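Local coordinates for putative glucarate dehydratase (Pseudomonas fluorescens, PDB 4IT1), which probably dehydrates D-glucarate to 5-dehydro-4-deoxy-D-glucarate, as a magnesium-dependent member of the mandelate racemase/muconate lactonizing enzyme family, at residues A[51-56]-A[315-320]; A[216-219]-A[223-226]; A[349-354]-A[370-375]. All blocks are in the same frame, centred on the assembly; numbering follows the deposited sequence.

Contact 1: residues A[51-56]-A[315-320]; sequences ALRSII and DHHYWG
The imidazole of His-317 has a partner on each face: Arg-53 NH2 rests over one, 3.2 Å above the ring plane and displaced toward the rim, while His-316 CE1 lies 3.3 Å from the plane on the other. Seen from the arginine, the histidine lies at the guanidinium edge. The two planes are turned 85° apart, an edge-to-face meeting in which one terminal nitrogen, Arg-53 NH2, does the touching, 3.3 Å from His-317 NE2 and 3.5 Å from its CE1. Arg-53 gets there by reach: CG stands anti to the backbone N (chi1 -153°), the chain bends at chi2, and the two side chains together span the 11.8 Å between Arg-53 CA and His-317 CA. Beyond the pair, Glu-69 forms a salt bridge with Arg-53 NE, and Ser-350 OG is hydrogen-bonded to both Arg-53 NH2 and His-317 NE2.

On the helix side, Asp-315 OD1 is gripped twice. As N-cap it accepts from His-317 N at 3.1 Å, and on its syn side from His-317 ND1 at 2.8 Å, a bond tilted 24° from the imidazole plane. Asp-315 OD2 binds His-342, a predicted proton acceptor, a pairing consistent with the His-Asp dyad of this superfamily, which would make His-317 a second-shell residue. With an alanine in place of His-317, Asp-315 OD1 would probably lose the ND1 half of its double grip, Ser-350 OG its ring nitrogen partner, and Arg-53 NH2 the face it rests on.

In the fold, strand 50-60 is the middle strand of the N-terminal three-stranded antiparallel sheet, and helix 316-319 directly follows barrel strand 311-314; the contact therefore joins the two domains, with helices 128-148 and 322-334 packed against its flanks.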
ATOM      1  N   ALA A  51       5.943 -33.023   5.227  1.00 61.68           N
ATOM      2  CA  ALA A  51       5.973 -31.716   4.590  1.00 56.12           C
ATOM      3  C   ALA A  51       6.855 -30.789   5.418  1.00 54.33           C
ATOM      4  O   ALA A  51       6.879 -30.882   6.646  1.00 60.83           O
ATOM      5  CB  ALA A  51       4.562 -31.158   4.451  1.00 59.05           C
ATOM      6  N   LEU A  52       7.582 -29.906   4.742  1.00 47.43           N
ATOM      7  CA  LEU A  52       8.609 -29.083   5.377  1.00 45.59           C
ATOM      8  C   LEU A  52       8.142 -27.655   5.653  1.00 58.57           C
ATOM      9  O   LEU A  52       7.130 -27.202   5.108  1.00 54.39           O
ATOM     10  CB  LEU A  52       9.870 -29.056   4.507  1.00 53.18           C
ATOM     11  CG  LEU A  52      10.309 -30.374   3.848  1.00 55.51           C
ATOM     12  CD1 LEU A  52      11.498 -30.155   2.917  1.00 45.89           C
ATOM     13  CD2 LEU A  52      10.613 -31.441   4.893  1.00 44.98           C
ATOM     14  N   ARG A  53       8.899 -26.953   6.498  1.00 55.26           N
ATOM     15  CA  ARG A  53       8.556 -25.612   6.957  1.00 56.37           C
ATOM     16  C   ARG A  53       9.732 -25.088   7.755  1.00 53.60           C
ATOM     17  O   ARG A  53      10.515 -25.872   8.278  1.00 57.08           O
ATOM     18  CB  ARG A  53       7.308 -25.654   7.855  1.00 62.95           C
ATOM     19  CG  ARG A  53       6.486 -24.374   7.874  1.00 64.19           C
ATOM     20  CD  ARG A  53       5.525 -24.298   6.691  1.00 65.48           C
ATOM     21  NE  ARG A  53       4.946 -22.961   6.559  1.00 77.92           N
ATOM     22  CZ  ARG A  53       4.323 -22.508   5.476  1.00 76.94           C
ATOM     23  NH1 ARG A  53       4.189 -23.276   4.403  1.00 69.79           N
ATOM     24  NH2 ARG A  53       3.837 -21.274   5.465  1.00 75.44           N
ATOM     25  N   SER A  54       9.865 -23.770   7.842  1.00 58.32           N
ATOM     26  CA  SER A  54      10.904 -23.168   8.668  1.00 61.67           C
ATOM     27  C   SER A  54      10.310 -22.170   9.663  1.00 72.96           C
ATOM     28  O   SER A  54       9.381 -21.425   9.334  1.00 69.77           O
ATOM     29  CB  SER A  54      11.957 -22.489   7.803  1.00 56.86           C
ATOM     30  OG  SER A  54      11.392 -21.402   7.100  1.00 66.74           O
ATOM     31  N   ILE A  55      10.858 -22.174  10.877  1.00 72.56           N
ATOM     32  CA  ILE A  55      10.383 -21.336  11.974  1.00 54.24           C
ATOM     33  C   ILE A  55      11.455 -20.306  12.317  1.00 57.49           C
ATOM     34  O   ILE A  55      12.619 -20.651  12.529  1.00 63.31           O
ATOM     35  CB  ILE A  55      10.047 -22.185  13.219  1.00 60.33           C
ATOM     36  CG1 ILE A  55       9.232 -23.432  12.835  1.00 55.87           C
ATOM     37  CG2 ILE A  55       9.342 -21.349  14.286  1.00 63.72           C
ATOM     38  CD1 ILE A  55       7.794 -23.172  12.432  1.00 65.28           C
ATOM     39  N   ILE A  56      11.054 -19.039  12.356  1.00 63.30           N
ATOM     40  CA  ILE A  56      11.967 -17.932  12.629  1.00 63.83           C
ATOM     41  C   ILE A  56      11.734 -17.358  14.033  1.00 73.86           C
ATOM     42  O   ILE A  56      10.602 -17.064  14.412  1.00 75.60           O
ATOM     43  CB  ILE A  56      11.822 -16.807  11.572  1.00 60.60           C
ATOM     44  CG1 ILE A  56      12.143 -17.318  10.160  1.00 69.71           C
ATOM     45  CG2 ILE A  56      12.732 -15.633  11.898  1.00 50.37           C
ATOM     46  CD1 ILE A  56      10.995 -18.023   9.465  1.00 68.03           C
ATOM     47  N   ASP A 315      -1.564 -14.168  -0.451  1.00 47.57           N
ATOM     48  CA  ASP A 315      -0.833 -15.113   0.396  1.00 45.51           C
ATOM     49  C   ASP A 315       0.410 -14.355   0.815  1.00 49.20           C
ATOM     50  O   ASP A 315       1.280 -14.076  -0.016  1.00 51.05           O
ATOM     51  CB  ASP A 315      -0.456 -16.367  -0.396  1.00 49.93           C
ATOM     52  CG  ASP A 315       0.185 -17.453   0.461  1.00 52.58           C
ATOM     53  OD1 ASP A 315       0.977 -17.130   1.373  1.00 50.31           O
ATOM     54  OD2 ASP A 315      -0.099 -18.646   0.197  1.00 50.21           O
ATOM     55  N   HIS A 316       0.480 -13.989   2.094  1.00 42.44           N
ATOM     56  CA  HIS A 316       1.498 -13.051   2.550  1.00 42.90           C
ATOM     57  C   HIS A 316       2.901 -13.641   2.428  1.00 42.55           C
ATOM     58  O   HIS A 316       3.891 -12.902   2.410  1.00 45.59           O
ATOM     59  CB  HIS A 316       1.226 -12.607   3.992  1.00 46.80           C
ATOM     60  CG  HIS A 316       1.488 -13.669   5.017  1.00 46.69           C
ATOM     61  ND1 HIS A 316       0.553 -14.626   5.354  1.00 45.71           N
ATOM     62  CD2 HIS A 316       2.578 -13.922   5.780  1.00 42.73           C
ATOM     63  CE1 HIS A 316       1.054 -15.420   6.284  1.00 46.03           C
ATOM     64  NE2 HIS A 316       2.284 -15.016   6.559  1.00 48.54           N
ATOM     65  N   HIS A 317       2.969 -14.968   2.348  1.00 46.85           N
ATOM     66  CA  HIS A 317       4.242 -15.675   2.312  1.00 53.92           C
ATOM     67  C   HIS A 317       5.039 -15.336   1.071  1.00 52.47           C
ATOM     68  O   HIS A 317       6.246 -15.105   1.154  1.00 55.48           O
ATOM     69  CB  HIS A 317       4.028 -17.176   2.377  1.00 47.18           C
ATOM     70  CG  HIS A 317       3.373 -17.636   3.637  1.00 59.22           C
ATOM     71  ND1 HIS A 317       2.114 -18.193   3.659  1.00 57.92           N
ATOM     72  CD2 HIS A 317       3.805 -17.629   4.920  1.00 49.93           C
ATOM     73  CE1 HIS A 317       1.799 -18.515   4.900  1.00 61.48           C
ATOM     74  NE2 HIS A 317       2.808 -18.180   5.685  1.00 63.83           N
ATOM     75  N   TYR A 318       4.371 -15.297  -0.077  1.00 50.52           N
ATOM     76  CA  TYR A 318       5.099 -15.038  -1.319  1.00 49.79           C
ATOM     77  C   TYR A 318       4.855 -13.676  -1.934  1.00 51.53           C
ATOM     78  O   TYR A 318       5.627 -13.236  -2.782  1.00 52.62           O
ATOM     79  CB  TYR A 318       4.925 -16.167  -2.340  1.00 40.37           C
ATOM     80  CG  TYR A 318       3.527 -16.427  -2.826  1.00 39.83           C
ATOM     81  CD1 TYR A 318       2.935 -15.611  -3.794  1.00 38.18           C
ATOM     82  CD2 TYR A 318       2.819 -17.530  -2.374  1.00 38.62           C
ATOM     83  CE1 TYR A 318       1.657 -15.871  -4.261  1.00 37.94           C
ATOM     84  CE2 TYR A 318       1.537 -17.801  -2.841  1.00 44.67           C
ATOM     85  CZ  TYR A 318       0.959 -16.962  -3.777  1.00 38.14           C
ATOM     86  OH  TYR A 318      -0.314 -17.231  -4.246  1.00 44.70           O
ATOM     87  N   TRP A 319       3.805 -12.990  -1.496  1.00 52.52           N
ATOM     88  CA  TRP A 319       3.561 -11.640  -1.998  1.00 43.13           C
ATOM     89  C   TRP A 319       4.486 -10.602  -1.385  1.00 41.50           C
ATOM     90  O   TRP A 319       4.528  -9.457  -1.839  1.00 47.64           O
ATOM     91  CB  TRP A 319       2.108 -11.243  -1.820  1.00 44.00           C
ATOM     92  CG  TRP A 319       1.271 -11.644  -2.967  1.00 39.05           C
ATOM     93  CD1 TRP A 319       0.598 -12.821  -3.119  1.00 39.54           C
ATOM     94  CD2 TRP A 319       1.004 -10.869  -4.140  1.00 33.80           C
ATOM     95  NE1 TRP A 319      -0.077 -12.829  -4.320  1.00 39.03           N
ATOM     96  CE2 TRP A 319       0.143 -11.635  -4.958  1.00 36.53           C
ATOM     97  CE3 TRP A 319       1.390  -9.594  -4.569  1.00 41.09           C
ATOM     98  CZ2 TRP A 319      -0.337 -11.168  -6.185  1.00 34.51           C
ATOM     99  CZ3 TRP A 319       0.904  -9.123  -5.798  1.00 39.35           C
ATOM    100  CH2 TRP A 319       0.062  -9.918  -6.593  1.00 33.18           C
ATOM    101  N   GLY A 320       5.232 -11.003  -0.356  1.00 44.50           N
ATOM    102  CA  GLY A 320       6.236 -10.122   0.240  1.00 42.35           C
ATOM    103  C   GLY A 320       5.915  -9.622   1.641  1.00 41.47           C
ATOM    104  O   GLY A 320       6.464  -8.619   2.077  1.00 46.22           O
TER

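Contact 2: residues A[216-219]-A[223-226]; sequences AGTL and HEVA
Glu-224 points its extended side chain from the first turns of helix 221-234 into the loop that follows barrel strand 212-215, so that its carboxylate meets a run of three successive backbone N-H groups. CG is anti to the carbonyl carbon (chi1 -68°) and the chain continues straight beyond it. Leu-219 N comes to Glu-224 OE2 from above the carboxylate plane, in a nearly linear bond of 3.0 Å (171° at the hydrogen). Thr-218 N reaches Glu-224 OE2 from the same face but on the syn side, at 3.1 Å. The other oxygen, OE1, takes a weak bond from Gly-217 N, and Ala-216 CB packs 3.5 Å from Glu-224 OE1. A water donates to both OE1 and Leu-219 O, bridging two acceptors that would otherwise simply face each other.

Alongside this polar core, Leu-219 and His-223 lie side by side and point the same way, with Leu-219 CD2 3.5 Å from His-223 CD2. Leu-219 CB also rests on the aliphatic part of Glu-224, 3.9 Å from its CG.

The geometry illustrates how one buried acid can tie a loop to the helix that follows it. With two clear amide bonds on OE2 and a weak amide bond and a water on OE1, the carboxylate is likely to remain ionised, fixing the loop just after Lys-215, a predicted active-site base.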
ATOM      1  N   ALA A 216      -9.379 -29.718  -6.727  1.00 51.51           N
ATOM      2  CA  ALA A 216      -9.806 -30.495  -7.895  1.00 53.27           C
ATOM      3  C   ALA A 216      -8.697 -30.747  -8.925  1.00 56.53           C
ATOM      4  O   ALA A 216      -7.509 -30.738  -8.586  1.00 53.15           O
ATOM      5  CB  ALA A 216     -11.021 -29.849  -8.544  1.00 46.30           C
ATOM      6  N   GLY A 217      -9.099 -30.984 -10.174  1.00 53.10           N
ATOM      7  CA  GLY A 217      -8.179 -31.351 -11.244  1.00 59.79           C
ATOM      8  C   GLY A 217      -7.322 -32.540 -10.860  1.00 60.66           C
ATOM      9  O   GLY A 217      -6.128 -32.585 -11.164  1.00 68.27           O
ATOM     10  N   THR A 218      -7.935 -33.496 -10.168  1.00 57.83           N
ATOM     11  CA  THR A 218      -7.231 -34.672  -9.679  1.00 56.78           C
ATOM     12  C   THR A 218      -7.909 -35.943 -10.172  1.00 57.14           C
ATOM     13  O   THR A 218      -7.241 -36.852 -10.660  1.00 59.01           O
ATOM     14  CB  THR A 218      -7.141 -34.685  -8.142  1.00 58.26           C
ATOM     15  OG1 THR A 218      -6.649 -33.422  -7.681  1.00 60.82           O
ATOM     16  CG2 THR A 218      -6.197 -35.773  -7.684  1.00 68.60           C
ATOM     17  N   LEU A 219      -9.231 -35.998 -10.043  1.00 50.23           N
ATOM     18  CA  LEU A 219     -10.017 -37.117 -10.559  1.00 54.60           C
ATOM     19  C   LEU A 219     -10.744 -36.697 -11.841  1.00 49.62           C
ATOM     20  O   LEU A 219     -10.806 -35.506 -12.143  1.00 57.89           O
ATOM     21  CB  LEU A 219     -10.997 -37.617  -9.480  1.00 56.33           C
ATOM     22  CG  LEU A 219     -10.593 -38.792  -8.561  1.00 62.28           C
ATOM     23  CD1 LEU A 219      -9.166 -38.718  -8.025  1.00 56.79           C
ATOM     24  CD2 LEU A 219     -11.572 -38.936  -7.406  1.00 56.89           C
ATOM     25  N   HIS A 223     -16.522 -36.786 -12.635  1.00 57.15           N
ATOM     26  CA  HIS A 223     -16.635 -37.376 -11.307  1.00 59.20           C
ATOM     27  C   HIS A 223     -16.561 -36.294 -10.250  1.00 60.02           C
ATOM     28  O   HIS A 223     -17.300 -36.331  -9.265  1.00 78.20           O
ATOM     29  CB  HIS A 223     -15.571 -38.456 -11.061  1.00 62.82           C
ATOM     30  CG  HIS A 223     -15.598 -39.025  -9.674  1.00 67.70           C
ATOM     31  ND1 HIS A 223     -16.474 -40.021  -9.292  1.00 66.09           N
ATOM     32  CD2 HIS A 223     -14.869 -38.723  -8.571  1.00 63.83           C
ATOM     33  CE1 HIS A 223     -16.282 -40.309  -8.017  1.00 63.59           C
ATOM     34  NE2 HIS A 223     -15.313 -39.537  -7.556  1.00 71.66           N
ATOM     35  N   GLU A 224     -15.681 -35.321 -10.456  1.00 62.03           N
ATOM     36  CA  GLU A 224     -15.515 -34.245  -9.485  1.00 57.70           C
ATOM     37  C   GLU A 224     -16.748 -33.333  -9.449  1.00 58.05           C
ATOM     38  O   GLU A 224     -17.120 -32.850  -8.384  1.00 53.09           O
ATOM     39  CB  GLU A 224     -14.228 -33.452  -9.746  1.00 52.22           C
ATOM     40  CG  GLU A 224     -12.948 -34.246  -9.494  1.00 58.99           C
ATOM     41  CD  GLU A 224     -11.673 -33.431  -9.692  1.00 55.60           C
ATOM     42  OE1 GLU A 224     -11.608 -32.602 -10.630  1.00 57.46           O
ATOM     43  OE2 GLU A 224     -10.723 -33.623  -8.907  1.00 49.34           O
ATOM     44  N   VAL A 225     -17.371 -33.115 -10.610  1.00 58.30           N
ATOM     45  CA  VAL A 225     -18.624 -32.356 -10.714  1.00 58.48           C
ATOM     46  C   VAL A 225     -19.710 -33.011  -9.854  1.00 63.99           C
ATOM     47  O   VAL A 225     -20.358 -32.336  -9.053  1.00 67.10           O
ATOM     48  CB  VAL A 225     -19.093 -32.214 -12.187  1.00 59.65           C
ATOM     49  CG1 VAL A 225     -20.557 -31.779 -12.277  1.00 58.99           C
ATOM     50  CG2 VAL A 225     -18.212 -31.218 -12.923  1.00 53.42           C
ATOM     51  N   ALA A 226     -19.881 -34.325 -10.015  1.00 63.67           N
ATOM     52  CA  ALA A 226     -20.817 -35.114  -9.203  1.00 60.12           C
ATOM     53  C   ALA A 226     -20.560 -34.993  -7.693  1.00 62.54           C
ATOM     54  O   ALA A 226     -21.505 -34.997  -6.896  1.00 64.91           O
ATOM     55  CB  ALA A 226     -20.798 -36.571  -9.637  1.00 56.01           C
TER
HETATM   56  O   HOH W   1     -10.484 -32.937 -13.107  1.00 54.39           O

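Contact 3: residues A[349-354]-A[370-375]; sequences ISLMAM and THYPWQ
Leu-351 and Tyr-372 join helix 348-360 of the (β/α)7β-barrel, the modified TIM barrel of the enolase superfamily, to the long loop leading toward strand 393-395. The principal interaction is a CH-pi contact. Leu-351 CD2 sits almost exactly over the middle of the Tyr-372 ring, 3.7 Å from the centroid and only 6° off the ring normal, and the two side chains cross at about a right angle. With CG anti to the backbone N (chi1 -172°), the leucine throws its fork outward from the helix, one methyl to the ring and the other to the threonine.

Van der Waals packing accounts for that second branch: Leu-351 CD1 lies 3.4 Å from Thr-370 OG1. Phe-166, on strand 163-170, touches both residues and completes the apolar surroundings.

Polar bonds lie within the loop and beyond it. Tyr-372 N makes a long, weak bond of 3.5 Å to Thr-370 OG1, in the manner of an ST turn, and the hydroxyl's stronger partner is His-346 NE2. At the far end of the tyrosine, OH is bonded to Glu-380 and to the backbone N of Leu-387, so the ring is held from its tip while its face receives the leucine. At the margin Met-354, extended through its first two torsions, brings CE to 4.5 Å from Thr-370 OG1.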
ATOM      1  N   ILE A 349       1.477 -20.089  13.430  1.00 59.02           N
ATOM      2  CA  ILE A 349       2.140 -18.802  13.214  1.00 55.82           C
ATOM      3  C   ILE A 349       1.642 -18.164  11.911  1.00 70.75           C
ATOM      4  O   ILE A 349       1.136 -17.034  11.909  1.00 62.54           O
ATOM      5  CB  ILE A 349       3.684 -18.925  13.188  1.00 57.07           C
ATOM      6  CG1 ILE A 349       4.207 -19.493  14.514  1.00 62.20           C
ATOM      7  CG2 ILE A 349       4.321 -17.575  12.872  1.00 53.64           C
ATOM      8  CD1 ILE A 349       5.715 -19.645  14.589  1.00 58.50           C
ATOM      9  N   SER A 350       1.771 -18.901  10.811  1.00 63.28           N
ATOM     10  CA  SER A 350       1.269 -18.441   9.521  1.00 69.19           C
ATOM     11  C   SER A 350      -0.208 -18.069   9.616  1.00 67.76           C
ATOM     12  O   SER A 350      -0.620 -17.004   9.142  1.00 63.63           O
ATOM     13  CB  SER A 350       1.487 -19.506   8.440  1.00 61.77           C
ATOM     14  OG  SER A 350       2.844 -19.539   8.032  1.00 63.24           O
ATOM     15  N   LEU A 351      -0.990 -18.944  10.245  1.00 56.46           N
ATOM     16  CA  LEU A 351      -2.427 -18.754  10.365  1.00 62.21           C
ATOM     17  C   LEU A 351      -2.750 -17.391  10.982  1.00 65.21           C
ATOM     18  O   LEU A 351      -3.680 -16.719  10.538  1.00 71.07           O
ATOM     19  CB  LEU A 351      -3.059 -19.893  11.171  1.00 60.90           C
ATOM     20  CG  LEU A 351      -4.589 -19.996  11.276  1.00 65.03           C
ATOM     21  CD1 LEU A 351      -5.267 -20.124   9.916  1.00 59.64           C
ATOM     22  CD2 LEU A 351      -4.995 -21.155  12.179  1.00 62.37           C
ATOM     23  N   MET A 352      -1.957 -16.973  11.966  1.00 59.69           N
ATOM     24  CA  MET A 352      -2.202 -15.716  12.673  1.00 59.05           C
ATOM     25  C   MET A 352      -1.737 -14.480  11.915  1.00 64.27           C
ATOM     26  O   MET A 352      -2.436 -13.459  11.915  1.00 58.31           O
ATOM     27  CB  MET A 352      -1.623 -15.738  14.100  1.00 64.02           C
ATOM     28  CG  MET A 352      -2.424 -16.591  15.073  1.00 62.89           C
ATOM     29  SD  MET A 352      -4.168 -16.129  15.168  1.00 74.14           S
ATOM     30  CE  MET A 352      -4.913 -17.725  15.457  1.00 67.57           C
ATOM     31  N   ALA A 353      -0.559 -14.562  11.290  1.00 56.90           N
ATOM     32  CA  ALA A 353      -0.062 -13.480  10.437  1.00 53.44           C
ATOM     33  C   ALA A 353      -1.078 -13.222   9.327  1.00 49.91           C
ATOM     34  O   ALA A 353      -1.484 -12.084   9.088  1.00 52.86           O
ATOM     35  CB  ALA A 353       1.291 -13.837   9.850  1.00 61.32           C
ATOM     36  N   MET A 354      -1.502 -14.302   8.678  1.00 48.93           N
ATOM     37  CA  MET A 354      -2.553 -14.241   7.686  1.00 51.96           C
ATOM     38  C   MET A 354      -3.827 -13.599   8.263  1.00 63.94           C
ATOM     39  O   MET A 354      -4.359 -12.657   7.673  1.00 54.93           O
ATOM     40  CB  MET A 354      -2.841 -15.635   7.126  1.00 48.73           C
ATOM     41  CG  MET A 354      -3.944 -15.645   6.078  1.00 52.53           C
ATOM     42  SD  MET A 354      -4.298 -17.246   5.329  1.00 61.15           S
ATOM     43  CE  MET A 354      -4.309 -18.323   6.762  1.00 60.33           C
ATOM     44  N   THR A 370      -7.258 -22.188   4.238  1.00 52.21           N
ATOM     45  CA  THR A 370      -6.334 -22.769   5.213  1.00 50.57           C
ATOM     46  C   THR A 370      -6.246 -24.293   5.110  1.00 51.15           C
ATOM     47  O   THR A 370      -7.191 -24.963   4.669  1.00 50.28           O
ATOM     48  CB  THR A 370      -6.670 -22.333   6.660  1.00 54.26           C
ATOM     49  OG1 THR A 370      -5.535 -22.558   7.507  1.00 53.61           O
ATOM     50  CG2 THR A 370      -7.890 -23.093   7.210  1.00 55.49           C
ATOM     51  N   HIS A 371      -5.093 -24.827   5.508  1.00 55.43           N
ATOM     52  CA  HIS A 371      -4.844 -26.268   5.484  1.00 69.29           C
ATOM     53  C   HIS A 371      -5.004 -26.871   6.883  1.00 64.26           C
ATOM     54  O   HIS A 371      -5.017 -28.091   7.044  1.00 64.43           O
ATOM     55  CB  HIS A 371      -3.432 -26.546   4.946  1.00 76.79           C
ATOM     56  CG  HIS A 371      -3.369 -26.745   3.463  1.00 86.10           C
ATOM     57  ND1 HIS A 371      -3.924 -25.861   2.564  1.00 85.02           N
ATOM     58  CD2 HIS A 371      -2.797 -27.723   2.720  1.00 96.51           C
ATOM     59  CE1 HIS A 371      -3.711 -26.290   1.334  1.00 80.12           C
ATOM     60  NE2 HIS A 371      -3.026 -27.418   1.401  1.00 94.84           N
ATOM     61  N   TYR A 372      -5.153 -25.986   7.868  1.00 62.31           N
ATOM     62  CA  TYR A 372      -5.066 -26.287   9.307  1.00 61.62           C
ATOM     63  C   TYR A 372      -5.792 -27.530   9.833  1.00 53.68           C
ATOM     64  O   TYR A 372      -5.240 -28.233  10.675  1.00 63.41           O
ATOM     65  CB  TYR A 372      -5.472 -25.057  10.112  1.00 59.13           C
ATOM     66  CG  TYR A 372      -4.695 -24.867  11.389  1.00 67.89           C
ATOM     67  CD1 TYR A 372      -3.320 -24.603  11.364  1.00 61.58           C
ATOM     68  CD2 TYR A 372      -5.338 -24.919  12.628  1.00 69.51           C
ATOM     69  CE1 TYR A 372      -2.609 -24.416  12.541  1.00 64.40           C
ATOM     70  CE2 TYR A 372      -4.638 -24.730  13.808  1.00 64.17           C
ATOM     71  CZ  TYR A 372      -3.280 -24.480  13.764  1.00 64.76           C
ATOM     72  OH  TYR A 372      -2.599 -24.293  14.945  1.00 59.09           O
ATOM     73  N   PRO A 373      -7.026 -27.803   9.353  1.00 56.22           N
ATOM     74  CA  PRO A 373      -7.673 -29.081   9.668  1.00 58.90           C
ATOM     75  C   PRO A 373      -6.841 -30.344   9.392  1.00 70.37           C
ATOM     76  O   PRO A 373      -7.109 -31.399   9.986  1.00 71.51           O
ATOM     77  CB  PRO A 373      -8.923 -29.086   8.764  1.00 62.58           C
ATOM     78  CG  PRO A 373      -9.066 -27.702   8.230  1.00 56.40           C
ATOM     79  CD  PRO A 373      -8.005 -26.832   8.839  1.00 54.43           C
ATOM     80  N   TRP A 374      -5.857 -30.245   8.499  1.00 68.37           N
ATOM     81  CA  TRP A 374      -5.059 -31.412   8.104  1.00 57.28           C
ATOM     82  C   TRP A 374      -3.895 -31.668   9.039  1.00 54.74           C
ATOM     83  O   TRP A 374      -3.501 -32.819   9.232  1.00 54.95           O
ATOM     84  CB  TRP A 374      -4.579 -31.286   6.655  1.00 51.91           C
ATOM     85  CG  TRP A 374      -5.720 -31.296   5.706  1.00 43.75           C
ATOM     86  CD1 TRP A 374      -6.221 -30.232   5.020  1.00 49.04           C
ATOM     87  CD2 TRP A 374      -6.547 -32.419   5.370  1.00 42.28           C
ATOM     88  NE1 TRP A 374      -7.298 -30.624   4.250  1.00 47.90           N
ATOM     89  CE2 TRP A 374      -7.516 -31.963   4.446  1.00 47.22           C
ATOM     90  CE3 TRP A 374      -6.552 -33.770   5.745  1.00 44.92           C
ATOM     91  CZ2 TRP A 374      -8.489 -32.813   3.890  1.00 48.90           C
ATOM     92  CZ3 TRP A 374      -7.519 -34.614   5.191  1.00 48.80           C
ATOM     93  CH2 TRP A 374      -8.479 -34.128   4.280  1.00 45.42           C
ATOM     94  N   GLN A 375      -3.350 -30.592   9.610  1.00 57.88           N
ATOM     95  CA  GLN A 375      -2.242 -30.694  10.556  1.00 65.14           C
ATOM     96  C   GLN A 375      -2.646 -31.499  11.787  1.00 71.50           C
ATOM     97  O   GLN A 375      -3.725 -31.292  12.353  1.00 70.71           O
ATOM     98  CB  GLN A 375      -1.705 -29.309  10.930  1.00 61.84           C
ATOM     99  CG  GLN A 375      -0.462 -28.893  10.153  1.00 89.11           C
ATOM    100  CD  GLN A 375      -0.560 -29.166   8.658  1.00 96.70           C
ATOM    101  OE1 GLN A 375       0.024 -30.128   8.154  1.00106.46           O
ATOM    102  NE2 GLN A 375      -1.309 -28.332   7.945  1.00 95.07           N
TER

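How the contacts relate
Contacts 1 and 3 form one continuous buried region, their centres 11 Å apart. Ser-350 of helix 348-360 joins them: its OG lies 2.7 Å from His-317 NE2 and 3.3 Å from Arg-53 NH2, both probable hydrogen bonds, and Ala-353 CB packs 3.6 Å from His-316 NE2. Contact 2 stands apart, about 16 Å from contact 1 and 10 Å from contact 3 between nearest atoms. All three nevertheless lie near the same active site, beside the predicted proton acceptors Lys-215 (contact 2) and His-342 (contacts 1 and 3). The magnesium ion lies about 10 Å from the side chain of Ala-216 and about 12 Å from those of His-317 and Met-354.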